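Reticulocyte binding protein (Streptococcus agalactiae COH1, PDB 3FAW) is a cell-wall-anchored group B streptococcal pullulanase, which probably hydrolyses the alpha-1,6 branch linkages of pullulan and related alpha-glucans. Local coordinates at residues A[720-725]-A[736-741]. Sequence-based numbering, arbitrary orientation.
Sequences SLITEV and VIAYQT
Ser720 and Gln740 pair their backbones in antiparallel fashion, where Ser720 N donates to Gln740 O at 2.9 Å and Gln740 N to Ser720 O at 3.0 Å, and Leu721 follows opposite Tyr739 as a non-hydrogen-bonded pair. How a side chain can take over a strand's hydrogen bonding where the edge strand ends is illustrated by Thr723. Its CB lies 3.9 Å from Ala738 N; OG1, turned back over the main chain by a chi1 of 57°, accepts the Ala738 N-H at 3.1 Å with an angle of 157° and also brushes Ile737 CG1. The hydroxyl thus stands in for a strand carbonyl. The other branch, CG2, rests on Ala738 CB at 3.7 Å. An inverse gamma turn centred on Thr723 bends the chain, and Ala738 O receives Ile722 N at 3.0 Å, well tilted from the carbonyl plane, plus a weak bond from Thr723 N. At the other end a water links Ser720 OG, which also bonds Tyr768, to Gln740 NE2. In the antiparallel sheet of the SpuA C-terminal family domain, 720-721 is an outermost strand and 736-742 pairs with 748-754 on its other side; Leu721, Ile737 and Tyr739 pack on helix 544-551, while Thr723 touches Val762 of strand 760-763.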
ATOM      1  N   SER A 720       4.006  -4.167  32.366  1.00 18.10           N
ATOM      2  CA  SER A 720       4.758  -3.288  33.266  1.00 18.29           C
ATOM      3  C   SER A 720       6.251  -3.230  32.929  1.00 17.57           C
ATOM      4  O   SER A 720       6.802  -4.138  32.304  1.00 16.35           O
ATOM      5  CB  SER A 720       4.551  -3.724  34.723  1.00 19.11           C
ATOM      6  OG  SER A 720       4.831  -5.103  34.903  1.00 20.79           O
ATOM      7  N   LEU A 721       6.890  -2.141  33.350  1.00 17.86           N
ATOM      8  CA  LEU A 721       8.295  -1.880  33.041  1.00 16.99           C
ATOM      9  C   LEU A 721       9.194  -2.346  34.184  1.00 17.73           C
ATOM     10  O   LEU A 721       9.156  -1.783  35.280  1.00 17.90           O
ATOM     11  CB  LEU A 721       8.503  -0.384  32.786  1.00 17.05           C
ATOM     12  CG  LEU A 721       9.908   0.072  32.385  1.00 15.91           C
ATOM     13  CD1 LEU A 721      10.331  -0.557  31.058  1.00 17.30           C
ATOM     14  CD2 LEU A 721       9.962   1.586  32.305  1.00 15.39           C
ATOM     15  N   ILE A 722       9.999  -3.374  33.927  1.00 16.92           N
ATOM     16  CA  ILE A 722      10.920  -3.897  34.937  1.00 16.79           C
ATOM     17  C   ILE A 722      12.095  -2.930  35.133  1.00 17.90           C
ATOM     18  O   ILE A 722      12.427  -2.561  36.259  1.00 18.57           O
ATOM     19  CB  ILE A 722      11.456  -5.293  34.554  1.00 16.64           C
ATOM     20  CG1 ILE A 722      10.310  -6.307  34.492  1.00 14.07           C
ATOM     21  CG2 ILE A 722      12.514  -5.744  35.559  1.00 17.88           C
ATOM     22  CD1 ILE A 722      10.711  -7.653  33.917  1.00 13.44           C
ATOM     23  N   THR A 723      12.707  -2.519  34.028  1.00 17.20           N
ATOM     24  CA  THR A 723      13.805  -1.561  34.064  1.00 17.86           C
ATOM     25  C   THR A 723      13.298  -0.120  34.136  1.00 17.60           C
ATOM     26  O   THR A 723      13.378   0.626  33.156  1.00 17.39           O
ATOM     27  CB  THR A 723      14.714  -1.709  32.828  1.00 17.97           C
ATOM     28  OG1 THR A 723      13.931  -1.540  31.641  1.00 15.37           O
ATOM     29  CG2 THR A 723      15.379  -3.081  32.808  1.00 19.20           C
ATOM     30  N   GLU A 724      12.785   0.275  35.298  1.00 17.50           N
ATOM     31  CA  GLU A 724      12.438   1.678  35.536  1.00 18.04           C
ATOM     32  C   GLU A 724      13.714   2.476  35.767  1.00 17.37           C
ATOM     33  O   GLU A 724      14.724   1.922  36.202  1.00 17.76           O
ATOM     34  CB  GLU A 724      11.506   1.823  36.740  1.00 19.15           C
ATOM     35  CG  GLU A 724      10.144   1.185  36.535  1.00 19.17           C
ATOM     36  CD  GLU A 724       9.146   1.569  37.607  1.00 20.39           C
ATOM     37  OE1 GLU A 724       9.553   1.729  38.778  0.10 19.64           O
ATOM     38  OE2 GLU A 724       7.948   1.706  37.280  0.10 20.15           O
ATOM     39  N   VAL A 725      13.664   3.772  35.477  1.00 16.93           N
ATOM     40  CA  VAL A 725      14.832   4.638  35.633  1.00 16.20           C
ATOM     41  C   VAL A 725      15.278   4.632  37.089  1.00 15.68           C
ATOM     42  O   VAL A 725      14.478   4.900  37.981  1.00 16.07           O
ATOM     43  CB  VAL A 725      14.544   6.090  35.186  1.00 15.64           C
ATOM     44  CG1 VAL A 725      15.791   6.957  35.341  1.00 13.93           C
ATOM     45  CG2 VAL A 725      14.064   6.115  33.747  1.00 15.74           C
ATOM     46  N   VAL A 736      19.457  -0.981  27.327  1.00 14.90           N
ATOM     47  CA  VAL A 736      18.865  -2.218  27.846  1.00 15.06           C
ATOM     48  C   VAL A 736      17.447  -1.922  28.325  1.00 15.12           C
ATOM     49  O   VAL A 736      17.176  -0.842  28.853  1.00 16.64           O
ATOM     50  CB  VAL A 736      19.715  -2.844  28.990  1.00 14.69           C
ATOM     51  CG1 VAL A 736      20.067  -1.809  30.027  1.00 14.17           C
ATOM     52  CG2 VAL A 736      18.979  -4.033  29.636  1.00 15.54           C
ATOM     53  N   ILE A 737      16.543  -2.873  28.115  1.00 15.76           N
ATOM     54  CA  ILE A 737      15.166  -2.746  28.590  1.00 16.06           C
ATOM     55  C   ILE A 737      14.589  -4.120  28.929  1.00 15.66           C
ATOM     56  O   ILE A 737      14.951  -5.128  28.324  1.00 15.04           O
ATOM     57  CB  ILE A 737      14.259  -2.013  27.550  1.00 17.32           C
ATOM     58  CG1 ILE A 737      12.957  -1.535  28.204  1.00 17.17           C
ATOM     59  CG2 ILE A 737      13.956  -2.906  26.344  1.00 16.97           C
ATOM     60  CD1 ILE A 737      12.161  -0.584  27.337  1.00 15.43           C
ATOM     61  N   ALA A 738      13.700  -4.149  29.916  1.00 16.34           N
ATOM     62  CA  ALA A 738      13.005  -5.381  30.293  1.00 16.42           C
ATOM     63  C   ALA A 738      11.565  -5.069  30.667  1.00 15.79           C
ATOM     64  O   ALA A 738      11.298  -4.065  31.325  1.00 16.48           O
ATOM     65  CB  ALA A 738      13.716  -6.065  31.450  1.00 15.38           C
ATOM     66  N   TYR A 739      10.644  -5.931  30.244  1.00 16.28           N
ATOM     67  CA  TYR A 739       9.223  -5.751  30.543  1.00 17.48           C
ATOM     68  C   TYR A 739       8.501  -7.068  30.769  1.00 16.77           C
ATOM     69  O   TYR A 739       8.886  -8.103  30.232  1.00 16.48           O
ATOM     70  CB  TYR A 739       8.507  -4.958  29.441  1.00 17.39           C
ATOM     71  CG  TYR A 739       8.829  -5.382  28.027  1.00 19.04           C
ATOM     72  CD1 TYR A 739       7.982  -6.232  27.312  1.00 18.43           C
ATOM     73  CD2 TYR A 739       9.971  -4.907  27.391  1.00 16.28           C
ATOM     74  CE1 TYR A 739       8.279  -6.603  26.003  1.00 18.17           C
ATOM     75  CE2 TYR A 739      10.275  -5.274  26.099  1.00 17.76           C
ATOM     76  CZ  TYR A 739       9.429  -6.114  25.403  1.00 19.48           C
ATOM     77  OH  TYR A 739       9.759  -6.458  24.109  1.00 18.05           O
ATOM     78  N   GLN A 740       7.442  -6.997  31.567  1.00 17.54           N
ATOM     79  CA  GLN A 740       6.646  -8.164  31.918  1.00 17.07           C
ATOM     80  C   GLN A 740       5.209  -8.002  31.437  1.00 16.92           C
ATOM     81  O   GLN A 740       4.616  -6.931  31.564  1.00 14.80           O
ATOM     82  CB  GLN A 740       6.654  -8.365  33.429  1.00 17.43           C
ATOM     83  CG  GLN A 740       6.107  -9.715  33.877  1.00 18.73           C
ATOM     84  CD  GLN A 740       5.945  -9.789  35.380  1.00 18.78           C
ATOM     85  OE1 GLN A 740       6.857 -10.488  36.035  1.00 17.89           O
ATOM     86  NE2 GLN A 740       5.011  -9.217  35.947  1.00 14.46           N
ATOM     87  N   THR A 741       4.664  -9.078  30.879  1.00 18.52           N
ATOM     88  CA  THR A 741       3.255  -9.136  30.520  1.00 18.91           C
ATOM     89  C   THR A 741       2.642 -10.424  31.074  1.00 20.30           C
ATOM     90  O   THR A 741       3.354 -11.384  31.375  1.00 19.85           O
ATOM     91  CB  THR A 741       3.045  -9.035  28.987  1.00 19.16           C
ATOM     92  OG1 THR A 741       1.646  -9.121  28.689  1.00 19.68           O
ATOM     93  CG2 THR A 741       3.801 -10.136  28.246  1.00 15.06           C
TER
HETATM   94  O   HOH W   1       3.099  -7.000  34.635  1.00 16.53           O